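Local coordinates for Alr3699 protein (Nostoc sp., PDB 4XSU), which is a GT-B-fold glycosyltransferase-family protein whose two Rossmann-like domains enclose a cleft that holds UDP and alpha-D-glucopyranose in this model, at residues B[101-106]-B[123-128]; B[152-157]-B[173-178]. One frame throughout, in Å; residues are numbered along the deposited sequence.

Contact 1: B[101-106]-B[123-128]; sequences YANTQK and VYHLHD. With GLC (alpha-D-glucopyranose), chain J; SO4 (sulfate ion), chain L.
A phenol-imidazole hydrogen bond of only 2.5 Å, between Y101 OH and H125 ND1, links the two strands through their side chains; it is very short as modelled, so the exact length is doubtful, and either atom could be the donor. The rings meet rim to rim with planes 43° apart, neither lying over the other. With CG anti to the backbone N (chi1 -162°), the Y101 ring leans out obliquely over the V123 side chain, and V123 CG1 covers one ring face in a CH-pi contact, 4.3 Å from the ring centroid. Behind the rings the main chains pair in parallel: A102 N donates to V123 O at 2.8 Å, and H125 N to A102 O at 2.9 Å. This is the pairing within the beta-alpha-beta unit made of strand 99-102, helix 105-118 and strand 122-126, in the N-terminal Rossmann-like domain. Past A102 the direct pairing gives way to water: one molecule donates to both N103 O and H125 O, two acceptors that cannot bond to each other, and accepts from H127 N. Nearby, H127 NE2 donates to N103 OD1 at 2.7 Å, with the oxygen in the imidazole plane but the amide turned 67° from the ring. D13 takes the amide's ND2, fixing its flip. At the helix start, Q105 NE2 makes a weak bond to D128 OD2 (3.4 Å), and a second water joins Q105 N to the same carboxylate oxygen.

Contact 2: B[152-157]-B[173-178]; sequences SLVIAN and ELTKVI. With GLC (alpha-D-glucopyranose), chain J.
I155 has CG1 anti to its carbonyl carbon (chi1 -71°), which leaves CG2 anti to the backbone N and against I178 CB, 3.9 Å away. L153, with its CG anti to N, brings CD1 in front of L174 O, close to the line of its C=O bond, and to 4.2 Å from K176 CB. On the opposite face V154 CG2 packs on L174 CB at 4.1 Å. Between these faces the parallel backbones are joined by four hydrogen bonds, from V154 N to L174 O (3.1 Å), K176 N to V154 O, A156 N to K176 O, and I178 N to A156 O (2.7 Å). The first is straight at the hydrogen, yet its donor stands 50° out of the carbonyl plane, where L174 leaves a 3-10 turn. Helix 159-167, the crossover of this beta-alpha-beta unit, covers V154, T175 and V177; helix 370-382, returning from the chain's C-terminal end as in other GT-B proteins, covers L153, K176 and I178. N157 OD1 is bonded to S161, and ND2 meets alpha-D-glucopyranose at C6 as packing. The pairing of 175-177, an outermost strand of the N-terminal sheet, thus rests on main-chain bonds and aliphatic contacts, with the amide chemistry of N157 kept to the cleft end.

How the contacts relate
Contacts 1 and 2 are alternate steps across one parallel sheet, their centres about 10 Å apart, with the pairing of strands 122-126 and 151-156 between them. Probable backbone hydrogen bonds make that middle step: Y124 N to L153 O at 2.8 Å and L126 N to I155 O at 2.7 Å. Here I155 CG2 packs against H125 NE2 at 3.4 Å, so the imidazole engaged by contact 1 also borders the face of contact 2 that carries I155. Both pairings end in loops at the same cleft. There H127 and N157 touch each other and lie beside alpha-D-glucopyranose, each side chain about 7 Å from the bound UDP; N180, F296 and G297 hydrogen-bond the sugar.

Contact 1: B[101-106]-B[123-128]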
ATOM      1  N   TYR B 101       1.394  -9.548  15.157  1.00 53.26           N
ATOM      2  CA  TYR B 101       2.679  -9.272  15.787  1.00 52.76           C
ATOM      3  C   TYR B 101       3.683  -8.947  14.673  1.00 50.45           C
ATOM      4  O   TYR B 101       4.167  -9.834  13.954  1.00 49.38           O
ATOM      5  CB  TYR B 101       3.104 -10.499  16.603  1.00 54.43           C
ATOM      6  CG  TYR B 101       4.180 -10.279  17.654  1.00 54.57           C
ATOM      7  CD1 TYR B 101       5.479 -10.007  17.295  1.00 52.08           C
ATOM      8  CD2 TYR B 101       3.894 -10.409  19.016  1.00 57.82           C
ATOM      9  CE1 TYR B 101       6.465  -9.834  18.254  1.00 57.87           C
ATOM     10  CE2 TYR B 101       4.877 -10.244  19.985  1.00 55.72           C
ATOM     11  CZ  TYR B 101       6.162  -9.963  19.599  1.00 57.09           C
ATOM     12  OH  TYR B 101       7.158  -9.780  20.537  1.00 54.73           O
ATOM     13  N   ALA B 102       3.980  -7.665  14.518  1.00 45.11           N
ATOM     14  CA  ALA B 102       4.818  -7.258  13.426  1.00 46.40           C
ATOM     15  C   ALA B 102       6.257  -7.100  13.896  1.00 46.89           C
ATOM     16  O   ALA B 102       6.549  -6.287  14.802  1.00 42.79           O
ATOM     17  CB  ALA B 102       4.309  -5.959  12.831  1.00 43.86           C
ATOM     18  N   ASN B 103       7.157  -7.824  13.235  1.00 43.85           N
ATOM     19  CA  ASN B 103       8.537  -7.868  13.681  1.00 44.74           C
ATOM     20  C   ASN B 103       9.494  -6.971  12.958  1.00 41.06           C
ATOM     21  O   ASN B 103      10.611  -6.872  13.403  1.00 44.07           O
ATOM     22  CB  ASN B 103       9.081  -9.303  13.659  1.00 47.34           C
ATOM     23  CG  ASN B 103      10.258  -9.497  14.619  1.00 48.70           C
ATOM     24  OD1 ASN B 103      10.135  -9.287  15.828  1.00 48.42           O
ATOM     25  ND2 ASN B 103      11.401  -9.860  14.080  1.00 46.47           N
ATOM     26  N   THR B 104       9.092  -6.361  11.837  1.00 43.47           N
ATOM     27  CA  THR B 104       9.954  -5.415  11.082  1.00 41.87           C
ATOM     28  C   THR B 104       9.155  -4.226  10.554  1.00 41.48           C
ATOM     29  O   THR B 104       7.929  -4.198  10.632  1.00 37.84           O
ATOM     30  CB  THR B 104      10.649  -6.102   9.899  1.00 45.19           C
ATOM     31  OG1 THR B 104       9.674  -6.572   8.957  1.00 46.70           O
ATOM     32  CG2 THR B 104      11.491  -7.316  10.368  1.00 45.48           C
ATOM     33  N   GLN B 105       9.848  -3.240  10.020  1.00 40.85           N
ATOM     34  CA  GLN B 105       9.209  -2.057   9.481  1.00 39.33           C
ATOM     35  C   GLN B 105       8.142  -2.375   8.416  1.00 44.85           C
ATOM     36  O   GLN B 105       6.961  -2.000   8.560  1.00 49.32           O
ATOM     37  CB  GLN B 105      10.256  -1.106   8.911  1.00 38.63           C
ATOM     38  CG  GLN B 105      10.976  -0.341   9.995  1.00 40.17           C
ATOM     39  CD  GLN B 105      11.948   0.712   9.473  1.00 44.69           C
ATOM     40  OE1 GLN B 105      11.657   1.435   8.533  1.00 53.27           O
ATOM     41  NE2 GLN B 105      13.110   0.817  10.111  1.00 51.40           N
ATOM     42  N   LYS B 106       8.514  -3.098   7.377  1.00 44.38           N
ATOM     43  CA  LYS B 106       7.545  -3.418   6.338  1.00 46.57           C
ATOM     44  C   LYS B 106       6.423  -4.236   6.897  1.00 47.67           C
ATOM     45  O   LYS B 106       5.274  -4.116   6.454  1.00 52.54           O
ATOM     46  CB  LYS B 106       8.176  -4.151   5.157  1.00 46.97           C
ATOM     47  CG  LYS B 106       9.118  -3.262   4.399  1.00 52.35           C
ATOM     48  CD  LYS B 106       9.744  -3.985   3.230  1.00 60.50           C
ATOM     49  CE  LYS B 106      10.776  -3.075   2.575  1.00 64.56           C
ATOM     50  NZ  LYS B 106      11.641  -3.833   1.634  1.00 67.65           N
ATOM     51  N   VAL B 123       0.665  -5.640  17.584  1.00 49.85           N
ATOM     52  CA  VAL B 123       1.878  -5.392  18.359  1.00 45.57           C
ATOM     53  C   VAL B 123       3.028  -5.131  17.441  1.00 39.45           C
ATOM     54  O   VAL B 123       3.252  -5.868  16.486  1.00 40.47           O
ATOM     55  CB  VAL B 123       2.231  -6.579  19.254  1.00 47.46           C
ATOM     56  CG1 VAL B 123       3.590  -6.362  19.889  1.00 50.59           C
ATOM     57  CG2 VAL B 123       1.174  -6.758  20.338  1.00 49.00           C
ATOM     58  N   TYR B 124       3.767  -4.085  17.752  1.00 37.24           N
ATOM     59  CA  TYR B 124       5.016  -3.800  17.063  1.00 41.55           C
ATOM     60  C   TYR B 124       6.270  -4.203  17.905  1.00 44.76           C
ATOM     61  O   TYR B 124       6.607  -3.563  18.907  1.00 44.52           O
ATOM     62  CB  TYR B 124       5.090  -2.306  16.758  1.00 38.11           C
ATOM     63  CG  TYR B 124       6.310  -1.842  15.964  1.00 36.11           C
ATOM     64  CD1 TYR B 124       6.983  -2.680  15.077  1.00 35.60           C
ATOM     65  CD2 TYR B 124       6.740  -0.537  16.065  1.00 34.82           C
ATOM     66  CE1 TYR B 124       8.073  -2.207  14.337  1.00 33.38           C
ATOM     67  CE2 TYR B 124       7.817  -0.065  15.328  1.00 34.25           C
ATOM     68  CZ  TYR B 124       8.473  -0.899  14.473  1.00 33.12           C
ATOM     69  OH  TYR B 124       9.552  -0.378  13.776  1.00 39.18           O
ATOM     70  N   HIS B 125       6.992  -5.220  17.462  1.00 47.59           N
ATOM     71  CA  HIS B 125       8.273  -5.539  18.080  1.00 43.52           C
ATOM     72  C   HIS B 125       9.340  -4.779  17.379  1.00 41.34           C
ATOM     73  O   HIS B 125       9.639  -5.077  16.227  1.00 38.59           O
ATOM     74  CB  HIS B 125       8.582  -7.021  18.011  1.00 46.49           C
ATOM     75  CG  HIS B 125       9.499  -7.467  19.105  1.00 49.05           C
ATOM     76  ND1 HIS B 125       9.202  -8.515  19.952  1.00 46.09           N
ATOM     77  CD2 HIS B 125      10.687  -6.962  19.527  1.00 47.16           C
ATOM     78  CE1 HIS B 125      10.183  -8.651  20.829  1.00 44.91           C
ATOM     79  NE2 HIS B 125      11.095  -7.723  20.592  1.00 42.01           N
ATOM     80  N   LEU B 126       9.923  -3.813  18.075  1.00 38.68           N
ATOM     81  CA  LEU B 126      10.911  -2.909  17.491  1.00 42.62           C
ATOM     82  C   LEU B 126      12.355  -3.434  17.721  1.00 46.93           C
ATOM     83  O   LEU B 126      12.774  -3.574  18.862  1.00 48.87           O
ATOM     84  CB  LEU B 126      10.744  -1.544  18.137  1.00 41.30           C
ATOM     85  CG  LEU B 126      11.699  -0.447  17.723  1.00 44.83           C
ATOM     86  CD1 LEU B 126      11.561  -0.133  16.248  1.00 44.10           C
ATOM     87  CD2 LEU B 126      11.456   0.805  18.555  1.00 44.32           C
ATOM     88  N   HIS B 127      13.090  -3.741  16.651  1.00 42.78           N
ATOM     89  CA  HIS B 127      14.471  -4.234  16.748  1.00 39.38           C
ATOM     90  C   HIS B 127      15.420  -3.211  16.175  1.00 41.34           C
ATOM     91  O   HIS B 127      16.594  -3.489  16.014  1.00 41.58           O
ATOM     92  CB  HIS B 127      14.656  -5.550  15.979  1.00 37.69           C
ATOM     93  CG  HIS B 127      13.830  -6.684  16.492  1.00 36.20           C
ATOM     94  ND1 HIS B 127      14.106  -7.340  17.675  1.00 42.11           N
ATOM     95  CD2 HIS B 127      12.741  -7.296  15.970  1.00 40.51           C
ATOM     96  CE1 HIS B 127      13.222  -8.310  17.859  1.00 43.36           C
ATOM     97  NE2 HIS B 127      12.382  -8.304  16.834  1.00 43.24           N
ATOM     98  N   ASP B 128      14.932  -2.012  15.860  1.00 43.17           N
ATOM     99  CA  ASP B 128      15.768  -1.011  15.220  1.00 39.48           C
ATOM    100  C   ASP B 128      15.866   0.225  16.104  1.00 40.56           C
ATOM    101  O   ASP B 128      15.050   0.443  17.019  1.00 39.74           O
ATOM    102  CB  ASP B 128      15.194  -0.600  13.842  1.00 46.24           C
ATOM    103  CG  ASP B 128      14.885  -1.790  12.911  1.00 49.98           C
ATOM    104  OD1 ASP B 128      15.712  -2.714  12.797  1.00 54.98           O
ATOM    105  OD2 ASP B 128      13.810  -1.775  12.257  1.00 54.43           O
TER
HETATM  106  C1  GLC J 401      17.868  -6.288  15.553  1.00 51.66           C
HETATM  107  C2  GLC J 401      18.890  -5.213  15.935  1.00 52.83           C
HETATM  108  C3  GLC J 401      20.009  -5.718  16.847  1.00 52.69           C
HETATM  109  C4  GLC J 401      19.506  -6.766  17.841  1.00 50.86           C
HETATM  110  C5  GLC J 401      18.578  -7.814  17.217  1.00 51.14           C
HETATM  111  C6  GLC J 401      17.228  -7.823  17.927  1.00 50.87           C
HETATM  112  O1  GLC J 401      17.560  -6.173  14.158  1.00 65.29           O
HETATM  113  O2  GLC J 401      19.469  -4.673  14.741  1.00 47.98           O
HETATM  114  O3  GLC J 401      20.571  -4.614  17.565  1.00 44.98           O
HETATM  115  O4  GLC J 401      20.631  -7.429  18.430  1.00 61.73           O
HETATM  116  O5  GLC J 401      18.368  -7.599  15.819  1.00 55.70           O
HETATM  117  O6  GLC J 401      17.360  -8.475  19.195  1.00 45.22           O
HETATM  118  S   SO4 L 403      13.881  -7.085   2.964  1.00 93.83           S
HETATM  119  O1  SO4 L 403      12.399  -7.148   2.960  1.00 98.70           O
HETATM  120  O2  SO4 L 403      14.390  -8.200   2.121  1.00100.41           O
HETATM  121  O3  SO4 L 403      14.389  -7.287   4.346  1.00100.50           O
HETATM  122  O4  SO4 L 403      14.344  -5.762   2.458  1.00 77.24           O
HETATM  123  O   HOH W   1      11.353  -4.543  14.455  1.00 35.35           O
HETATM  124  O   HOH W   2      12.818  -3.238  10.059  1.00 48.93           O

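Contact 2: B[152-157]-B[173-178]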
ATOM      1  N   SER B 152      -1.272  -1.478  19.560  1.00 44.37           N
ATOM      2  CA  SER B 152      -1.587  -1.549  20.997  1.00 49.47           C
ATOM      3  C   SER B 152      -0.324  -1.442  21.871  1.00 52.99           C
ATOM      4  O   SER B 152      -0.381  -0.936  22.992  1.00 59.28           O
ATOM      5  CB  SER B 152      -2.330  -2.833  21.351  1.00 48.63           C
ATOM      6  OG  SER B 152      -3.598  -2.875  20.714  1.00 45.91           O
ATOM      7  N   LEU B 153       0.816  -1.881  21.336  1.00 55.56           N
ATOM      8  CA  LEU B 153       2.047  -2.007  22.111  1.00 53.86           C
ATOM      9  C   LEU B 153       3.263  -2.049  21.224  1.00 46.59           C
ATOM     10  O   LEU B 153       3.253  -2.687  20.177  1.00 46.96           O
ATOM     11  CB  LEU B 153       2.006  -3.308  22.896  1.00 58.99           C
ATOM     12  CG  LEU B 153       3.251  -3.675  23.706  1.00 64.40           C
ATOM     13  CD1 LEU B 153       3.489  -2.706  24.864  1.00 65.00           C
ATOM     14  CD2 LEU B 153       3.092  -5.095  24.210  1.00 64.33           C
ATOM     15  N   VAL B 154       4.310  -1.377  21.667  1.00 45.82           N
ATOM     16  CA  VAL B 154       5.603  -1.385  21.014  1.00 45.66           C
ATOM     17  C   VAL B 154       6.637  -2.016  21.982  1.00 48.25           C
ATOM     18  O   VAL B 154       7.149  -1.343  22.871  1.00 43.19           O
ATOM     19  CB  VAL B 154       6.034   0.045  20.681  1.00 47.19           C
ATOM     20  CG1 VAL B 154       7.406   0.050  20.023  1.00 49.06           C
ATOM     21  CG2 VAL B 154       5.018   0.712  19.783  1.00 50.21           C
ATOM     22  N   ILE B 155       6.920  -3.305  21.819  1.00 48.74           N
ATOM     23  CA  ILE B 155       8.038  -3.968  22.498  1.00 43.00           C
ATOM     24  C   ILE B 155       9.370  -3.541  21.910  1.00 41.57           C
ATOM     25  O   ILE B 155       9.612  -3.755  20.747  1.00 46.30           O
ATOM     26  CB  ILE B 155       7.885  -5.471  22.389  1.00 44.45           C
ATOM     27  CG1 ILE B 155       6.714  -5.910  23.271  1.00 42.53           C
ATOM     28  CG2 ILE B 155       9.135  -6.149  22.895  1.00 52.79           C
ATOM     29  CD1 ILE B 155       6.144  -7.256  22.944  1.00 42.73           C
ATOM     30  N   ALA B 156      10.213  -2.880  22.703  1.00 44.02           N
ATOM     31  CA  ALA B 156      11.550  -2.449  22.267  1.00 43.01           C
ATOM     32  C   ALA B 156      12.652  -3.399  22.767  1.00 48.98           C
ATOM     33  O   ALA B 156      12.600  -3.889  23.901  1.00 47.55           O
ATOM     34  CB  ALA B 156      11.839  -1.060  22.755  1.00 44.86           C
ATOM     35  N   ASN B 157      13.665  -3.636  21.930  1.00 48.87           N
ATOM     36  CA  ASN B 157      14.642  -4.669  22.237  1.00 49.88           C
ATOM     37  C   ASN B 157      15.680  -4.106  23.181  1.00 53.89           C
ATOM     38  O   ASN B 157      16.481  -4.843  23.699  1.00 46.77           O
ATOM     39  CB  ASN B 157      15.284  -5.254  20.992  1.00 45.45           C
ATOM     40  CG  ASN B 157      16.039  -4.232  20.180  1.00 46.81           C
ATOM     41  OD1 ASN B 157      15.901  -3.029  20.382  1.00 49.20           O
ATOM     42  ND2 ASN B 157      16.840  -4.713  19.230  1.00 47.69           N
ATOM     43  N   GLU B 173       4.133   6.019  26.077  1.00 51.44           N
ATOM     44  CA  GLU B 173       3.220   5.152  26.849  1.00 50.71           C
ATOM     45  C   GLU B 173       2.903   3.844  26.164  1.00 46.87           C
ATOM     46  O   GLU B 173       2.271   2.969  26.761  1.00 45.61           O
ATOM     47  CB  GLU B 173       1.914   5.875  27.248  1.00 57.28           C
ATOM     48  CG  GLU B 173       1.014   6.377  26.111  1.00 68.41           C
ATOM     49  CD  GLU B 173       1.313   7.813  25.657  1.00 77.44           C
ATOM     50  OE1 GLU B 173       0.558   8.311  24.781  1.00 78.09           O
ATOM     51  OE2 GLU B 173       2.292   8.441  26.160  1.00 78.76           O
ATOM     52  N   LEU B 174       3.307   3.705  24.905  1.00 47.63           N
ATOM     53  CA  LEU B 174       3.104   2.430  24.197  1.00 50.40           C
ATOM     54  C   LEU B 174       4.298   1.489  24.397  1.00 48.78           C
ATOM     55  O   LEU B 174       4.180   0.275  24.243  1.00 45.44           O
ATOM     56  CB  LEU B 174       2.903   2.672  22.685  1.00 51.82           C
ATOM     57  CG  LEU B 174       1.556   3.269  22.245  1.00 54.58           C
ATOM     58  CD1 LEU B 174       1.594   3.585  20.761  1.00 54.81           C
ATOM     59  CD2 LEU B 174       0.396   2.327  22.551  1.00 54.40           C
ATOM     60  N   THR B 175       5.449   2.057  24.741  1.00 48.84           N
ATOM     61  CA  THR B 175       6.683   1.293  24.738  1.00 52.48           C
ATOM     62  C   THR B 175       6.872   0.466  26.000  1.00 53.40           C
ATOM     63  O   THR B 175       6.505   0.879  27.084  1.00 60.11           O
ATOM     64  CB  THR B 175       7.886   2.198  24.562  1.00 49.50           C
ATOM     65  OG1 THR B 175       7.942   3.121  25.639  1.00 53.80           O
ATOM     66  CG2 THR B 175       7.770   2.971  23.284  1.00 51.81           C
ATOM     67  N   LYS B 176       7.414  -0.726  25.811  1.00 54.59           N
ATOM     68  CA  LYS B 176       7.933  -1.575  26.882  1.00 54.61           C
ATOM     69  C   LYS B 176       9.254  -2.197  26.396  1.00 53.67           C
ATOM     70  O   LYS B 176       9.293  -2.757  25.300  1.00 46.72           O
ATOM     71  CB  LYS B 176       6.947  -2.679  27.184  1.00 53.42           C
ATOM     72  CG  LYS B 176       7.308  -3.487  28.398  1.00 58.79           C
ATOM     73  CD  LYS B 176       6.333  -4.636  28.600  1.00 62.55           C
ATOM     74  CE  LYS B 176       6.696  -5.488  29.810  1.00 65.18           C
ATOM     75  NZ  LYS B 176       7.240  -4.666  30.926  1.00 70.55           N
ATOM     76  N   VAL B 177      10.325  -2.089  27.194  1.00 54.93           N
ATOM     77  CA  VAL B 177      11.620  -2.692  26.854  1.00 46.04           C
ATOM     78  C   VAL B 177      11.644  -4.156  27.243  1.00 46.41           C
ATOM     79  O   VAL B 177      11.363  -4.479  28.361  1.00 51.98           O
ATOM     80  CB  VAL B 177      12.779  -1.968  27.522  1.00 45.10           C
ATOM     81  CG1 VAL B 177      14.111  -2.607  27.154  1.00 49.07           C
ATOM     82  CG2 VAL B 177      12.819  -0.514  27.082  1.00 44.48           C
ATOM     83  N   ILE B 178      11.914  -5.033  26.280  1.00 45.63           N
ATOM     84  CA  ILE B 178      12.119  -6.459  26.520  1.00 47.74           C
ATOM     85  C   ILE B 178      13.289  -6.968  25.667  1.00 52.51           C
ATOM     86  O   ILE B 178      13.263  -6.884  24.437  1.00 55.85           O
ATOM     87  CB  ILE B 178      10.909  -7.292  26.172  1.00 45.61           C
ATOM     88  CG1 ILE B 178       9.769  -6.933  27.113  1.00 48.51           C
ATOM     89  CG2 ILE B 178      11.256  -8.769  26.278  1.00 43.33           C
ATOM     90  CD1 ILE B 178       8.472  -7.674  26.797  1.00 49.27           C
TER
HETATM   91  C1  GLC J 401      17.868  -6.288  15.553  1.00 51.66           C
HETATM   92  C2  GLC J 401      18.890  -5.213  15.935  1.00 52.83           C
HETATM   93  C3  GLC J 401      20.009  -5.718  16.847  1.00 52.69           C
HETATM   94  C4  GLC J 401      19.506  -6.766  17.841  1.00 50.86           C
HETATM   95  C5  GLC J 401      18.578  -7.814  17.217  1.00 51.14           C
HETATM   96  C6  GLC J 401      17.228  -7.823  17.927  1.00 50.87           C
HETATM   97  O1  GLC J 401      17.560  -6.173  14.158  1.00 65.29           O
HETATM   98  O2  GLC J 401      19.469  -4.673  14.741  1.00 47.98           O
HETATM   99  O3  GLC J 401      20.571  -4.614  17.565  1.00 44.98           O
HETATM  100  O4  GLC J 401      20.631  -7.429  18.430  1.00 61.73           O
HETATM  101  O5  GLC J 401      18.368  -7.599  15.819  1.00 55.70           O
HETATM  102  O6  GLC J 401      17.360  -8.475  19.195  1.00 45.22           O